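Local atomic coordinates of V-type ATP synthase alpha chain (Thermoplasma volcanium, PDB entry 4O1S), a protein that is the intein of an archaeal V-type ATP synthase subunit, a compact, mostly beta protein of the HINT (hedgehog/intein) splicing-domain family. Residues S56-G60 with T61-S65; N157-G161 with E162-V166. All blocks are in the same frame, centred on the assembly; numbering follows the deposited sequence.

Interaction 1 of 2, residues S56-G60 with T61-S65; sequences SYVDG and TIVRS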
loop_
_atom_site.group_PDB
_atom_site.type_symbol
_atom_site.label_atom_id
_atom_site.label_comp_id
_atom_site.label_asym_id
_atom_site.label_seq_id
_atom_site.Cartn_x
_atom_site.Cartn_y
_atom_site.Cartn_z
ATOM N N SER A 56 -8.697 4.325 4.454
ATOM C CA SER A 56 -7.890 3.587 5.411
ATOM C C SER A 56 -8.753 2.529 6.033
ATOM O O SER A 56 -9.950 2.466 5.760
ATOM C CB SER A 56 -7.372 4.495 6.517
ATOM O OG SER A 56 -6.436 5.412 6.006
ATOM N N TYR A 57 -8.158 1.700 6.878
ATOM C CA TYR A 57 -8.922 0.610 7.442
ATOM C C TYR A 57 -8.661 0.571 8.909
ATOM O O TYR A 57 -7.523 0.405 9.328
ATOM C CB TYR A 57 -8.543 -0.722 6.793
ATOM C CG TYR A 57 -9.570 -1.813 7.001
ATOM C CD1 TYR A 57 -10.866 -1.680 6.506
ATOM C CD2 TYR A 57 -9.247 -2.980 7.686
ATOM C CE1 TYR A 57 -11.818 -2.683 6.696
ATOM C CE2 TYR A 57 -10.189 -3.985 7.886
ATOM C CZ TYR A 57 -11.470 -3.831 7.385
ATOM O OH TYR A 57 -12.411 -4.816 7.572
ATOM N N VAL A 58 -9.716 0.759 9.692
ATOM C CA VAL A 58 -9.596 0.737 11.141
ATOM C C VAL A 58 -10.539 -0.280 11.733
ATOM O O VAL A 58 -11.730 -0.322 11.384
ATOM C CB VAL A 58 -9.925 2.085 11.793
ATOM C CG1 VAL A 58 -9.482 2.053 13.238
ATOM C CG2 VAL A 58 -9.240 3.227 11.069
ATOM N N ASP A 59 -9.997 -1.074 12.652
ATOM C CA ASP A 59 -10.755 -2.119 13.307
ATOM C C ASP A 59 -11.405 -2.947 12.212
ATOM O O ASP A 59 -10.708 -3.651 11.482
ATOM C CB ASP A 59 -11.773 -1.521 14.279
ATOM C CG ASP A 59 -11.108 -0.724 15.398
ATOM O OD1 ASP A 59 -10.206 -1.274 16.068
ATOM O OD2 ASP A 59 -11.467 0.459 15.598
ATOM N N GLY A 60 -12.720 -2.839 12.060
ATOM C CA GLY A 60 -13.394 -3.613 11.031
ATOM C C GLY A 60 -13.995 -2.702 9.991
ATOM O O GLY A 60 -14.781 -3.105 9.119
ATOM N N THR A 61 -13.603 -1.442 10.078
ATOM C CA THR A 61 -14.314 -0.422 9.347
ATOM C C THR A 61 -13.418 0.393 8.447
ATOM O O THR A 61 -12.402 0.920 8.892
ATOM C CB THR A 61 -15.007 0.511 10.321
ATOM O OG1 THR A 61 -15.266 -0.202 11.547
ATOM C CG2 THR A 61 -16.296 0.997 9.703
ATOM N N ILE A 62 -13.807 0.478 7.179
ATOM C CA ILE A 62 -13.202 1.432 6.271
ATOM C C ILE A 62 -13.501 2.864 6.714
ATOM O O ILE A 62 -14.638 3.230 6.979
ATOM C CB ILE A 62 -13.687 1.248 4.823
ATOM C CG1 ILE A 62 -12.670 0.434 4.032
ATOM C CG2 ILE A 62 -13.833 2.598 4.121
ATOM C CD1 ILE A 62 -12.815 0.587 2.518
ATOM N N VAL A 63 -12.460 3.675 6.789
ATOM C CA VAL A 63 -12.608 5.067 7.149
ATOM C C VAL A 63 -12.045 5.923 6.017
ATOM O O VAL A 63 -11.388 5.422 5.103
ATOM C CB VAL A 63 -11.844 5.336 8.432
ATOM C CG1 VAL A 63 -12.312 4.395 9.504
ATOM C CG2 VAL A 63 -10.382 5.104 8.200
ATOM N N ARG A 64 -12.322 7.212 6.048
ATOM C CA ARG A 64 -11.673 8.107 5.112
ATOM C C ARG A 64 -10.419 8.659 5.777
ATOM O O ARG A 64 -10.341 8.798 7.018
ATOM C CB ARG A 64 -12.606 9.245 4.695
ATOM C CG ARG A 64 -13.439 8.937 3.467
ATOM C CD ARG A 64 -14.870 9.518 3.555
ATOM N NE ARG A 64 -15.819 8.758 2.726
ATOM C CZ ARG A 64 -16.621 7.786 3.175
ATOM N NH1 ARG A 64 -16.633 7.442 4.459
ATOM N NH2 ARG A 64 -17.424 7.152 2.334
ATOM N N SER A 65 -9.429 8.962 4.947
ATOM C CA SER A 65 -8.155 9.450 5.434
ATOM C C SER A 65 -7.662 10.507 4.469
ATOM O O SER A 65 -7.982 10.466 3.271
ATOM C CB SER A 65 -7.173 8.290 5.480
ATOM O OG SER A 65 -6.358 8.349 6.627
#

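Interaction 2 of 2, residues N157-G161 with E162-V166; sequences NFIGG and EGLLV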
loop_
_atom_site.group_PDB
_atom_site.type_symbol
_atom_site.label_atom_id
_atom_site.label_comp_id
_atom_site.label_asym_id
_atom_site.label_seq_id
_atom_site.Cartn_x
_atom_site.Cartn_y
_atom_site.Cartn_z
ATOM N N ASN A 157 -3.350 2.127 8.391
ATOM C CA ASN A 157 -3.389 1.172 7.307
ATOM C C ASN A 157 -3.679 1.867 6.013
ATOM O O ASN A 157 -3.941 3.053 5.970
ATOM C CB ASN A 157 -4.457 0.143 7.576
ATOM C CG ASN A 157 -4.230 -0.552 8.878
ATOM O OD1 ASN A 157 -3.088 -0.649 9.342
ATOM N ND2 ASN A 157 -5.308 -1.024 9.503
ATOM N N PHE A 158 -3.667 1.095 4.952
ATOM C CA PHE A 158 -3.619 1.645 3.635
ATOM C C PHE A 158 -4.260 0.564 2.782
ATOM O O PHE A 158 -3.837 -0.595 2.830
ATOM C CB PHE A 158 -2.138 1.879 3.308
ATOM C CG PHE A 158 -1.833 1.970 1.853
ATOM C CD1 PHE A 158 -2.120 3.101 1.150
ATOM C CD2 PHE A 158 -1.258 0.916 1.189
ATOM C CE1 PHE A 158 -1.845 3.176 -0.184
ATOM C CE2 PHE A 158 -0.987 0.993 -0.153
ATOM C CZ PHE A 158 -1.273 2.119 -0.833
ATOM N N ILE A 159 -5.324 0.918 2.061
ATOM C CA ILE A 159 -5.967 -0.023 1.140
ATOM C C ILE A 159 -5.388 0.180 -0.241
ATOM O O ILE A 159 -5.461 1.285 -0.811
ATOM C CB ILE A 159 -7.502 0.211 0.952
ATOM C CG1 ILE A 159 -8.266 0.408 2.273
ATOM C CG2 ILE A 159 -8.117 -0.898 0.057
ATOM C CD1 ILE A 159 -8.154 -0.706 3.234
ATOM N N GLY A 160 -4.842 -0.886 -0.802
ATOM C CA GLY A 160 -4.298 -0.801 -2.139
ATOM C C GLY A 160 -4.084 -2.168 -2.748
ATOM O O GLY A 160 -4.316 -3.201 -2.110
ATOM N N GLY A 161 -3.633 -2.178 -3.994
ATOM C CA GLY A 161 -3.456 -3.429 -4.695
ATOM C C GLY A 161 -4.746 -3.927 -5.313
ATOM O O GLY A 161 -5.838 -3.393 -5.090
ATOM N N GLU A 162 -4.609 -4.959 -6.124
ATOM C CA GLU A 162 -5.759 -5.639 -6.664
ATOM C C GLU A 162 -6.507 -6.369 -5.547
ATOM O O GLU A 162 -6.001 -7.347 -5.005
ATOM C CB GLU A 162 -5.282 -6.646 -7.701
ATOM C CG GLU A 162 -4.959 -6.018 -9.020
ATOM C CD GLU A 162 -6.220 -5.615 -9.738
ATOM O OE1 GLU A 162 -7.281 -6.245 -9.473
ATOM O OE2 GLU A 162 -6.148 -4.663 -10.547
ATOM N N GLY A 163 -7.699 -5.902 -5.188
ATOM C CA GLY A 163 -8.530 -6.656 -4.262
ATOM C C GLY A 163 -8.492 -6.095 -2.857
ATOM O O GLY A 163 -8.743 -6.812 -1.890
ATOM N N LEU A 164 -8.162 -4.809 -2.757
ATOM C CA LEU A 164 -8.220 -4.075 -1.504
ATOM C C LEU A 164 -7.432 -4.747 -0.381
ATOM O O LEU A 164 -7.971 -5.034 0.700
ATOM C CB LEU A 164 -9.672 -3.863 -1.068
ATOM C CG LEU A 164 -10.695 -3.416 -2.109
ATOM C CD1 LEU A 164 -12.021 -3.231 -1.443
ATOM C CD2 LEU A 164 -10.307 -2.132 -2.764
ATOM N N LEU A 165 -6.157 -5.007 -0.635
ATOM C CA LEU A 165 -5.294 -5.487 0.431
ATOM C C LEU A 165 -4.996 -4.346 1.405
ATOM O O LEU A 165 -5.077 -3.141 1.056
ATOM C CB LEU A 165 -4.007 -6.062 -0.137
ATOM C CG LEU A 165 -4.238 -7.261 -1.053
ATOM C CD1 LEU A 165 -3.035 -7.486 -1.964
ATOM C CD2 LEU A 165 -4.525 -8.515 -0.224
ATOM N N VAL A 166 -4.672 -4.739 2.635
ATOM C CA VAL A 166 -4.489 -3.793 3.706
ATOM C C VAL A 166 -3.017 -3.761 4.030
ATOM O O VAL A 166 -2.432 -4.787 4.442
ATOM C CB VAL A 166 -5.302 -4.190 4.969
ATOM C CG1 VAL A 166 -5.129 -3.124 6.071
ATOM C CG2 VAL A 166 -6.778 -4.400 4.619
#

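Interaction 1 of 2, residues S56-G60 with T61-S65
Ser56 and Val63 face each other as an antiparallel hydrogen-bonded pair, and from there the end of strand 43-58 and the start of strand 61-75 form a beta hairpin with a two-residue loop. Their short segments lie 134° from parallel, closing through a type II' turn from Val58 to Thr61 with Asp59 and Gly60 at its corners; Asp59 has a positive phi. The outer pair is joined by Ser56 N to Val63 O and Val63 N to Ser56 O, each 3.0 Å. Beside the turn, Val58 N reaches Thr61 O at 2.8 Å, and Thr61 N donates in turn to Val58 O.

Side chains sort by sheet face. Ser56, Val58 and Val63 share one: Val58 CG2 touches Val63 CG2 at 3.6 Å, the two side chains crossing at about a right angle, while that same Val63 methyl packs on Ser56 CB at 3.5 Å. With CG1 of Val63 anti to the carbonyl carbon (chi1 -55°), CG2 falls between the backbone N and that carbon, where it meets both Val58 and Ser56. On the other face CD1 of the Tyr57 ring meets Ile62 CG1 at 3.7 Å, these side chains also crossing at about a right angle, while Tyr57 OH bonds to Ser127 O.

Backbone bonding thus fixes the register, and the side chains add a small apolar patch on one face and a tyrosine held at its hydroxyl end on the other.

Interaction 2 of 2, residues N157-G161 with E162-V166
The beta hairpin of strands 158-160 and 165-168, near the carboxyl end of the intein splicing domain, shows how glycines can shape a tight reversal. Gly160 and Leu165 form its hydrogen-bonded antiparallel pair: Gly160 N donates to Leu165 O over 2.9 Å, with an angle of 162° at the hydrogen. The return bond, from Leu165 N to Gly160 O, is weak, bent to 123°. Next along, Ile159 and Val166 make a non-hydrogen-bonded pair, where Ile159 CA approaches Leu165 O at 3.2 Å and Val166 CA approaches Phe158 O at 3.4 Å, both as CA-H...O contacts.

A type II turn runs from Gly161 to Leu164. Gly161 and Gly163 both have positive phi, a conformation that glycine adopts readily.

Ile159 carries much of the apolar contact. Its CG2, anti to the backbone N, packs on Leu164 CB at 3.5 Å, whereas CD1, at the end of the other branch, comes to 4.2 Å from Val166 CG2. The second Val166 methyl, CG1, lies 3.7 Å from Asn157 CB, although Asn157 is poorly ordered; its ND2 is probably hydrogen-bonded to Tyr57 O.

Strand 118-122 runs beside the hairpin, with backbone hydrogen bonds between Leu164 and Val122 and between Val166 and Ala120; Val122 also touches Ile159, Leu164 and Val166. From strand 11-13, Tyr13 touches Ile159 and Leu164 and its OH bonds to Gly161 O, while Phe98 of strand 96-101 touches Asn157 and Val166.

In the fold
Interactions 1 and 2 are two hairpins set in series along the chain, their centres about 11 Å apart, and they meet through Asn157 and Tyr57. Asn157 ND2 lies 2.6 Å from Tyr57 O, which joins the start of segment 157-161 to the backbone of strand 43-58 at Tyr57. Alongside it, Tyr57 CB packs on Ile159 CD1 at 3.6 Å. The centre of interaction 1 lies about 14 Å from the centre of the chain, against about 6 Å for the more buried interaction 2. The side chains of Tyr57 and Asn157 each lie about 3 Å from a bound sulfate, probably from the crystallisation liquor.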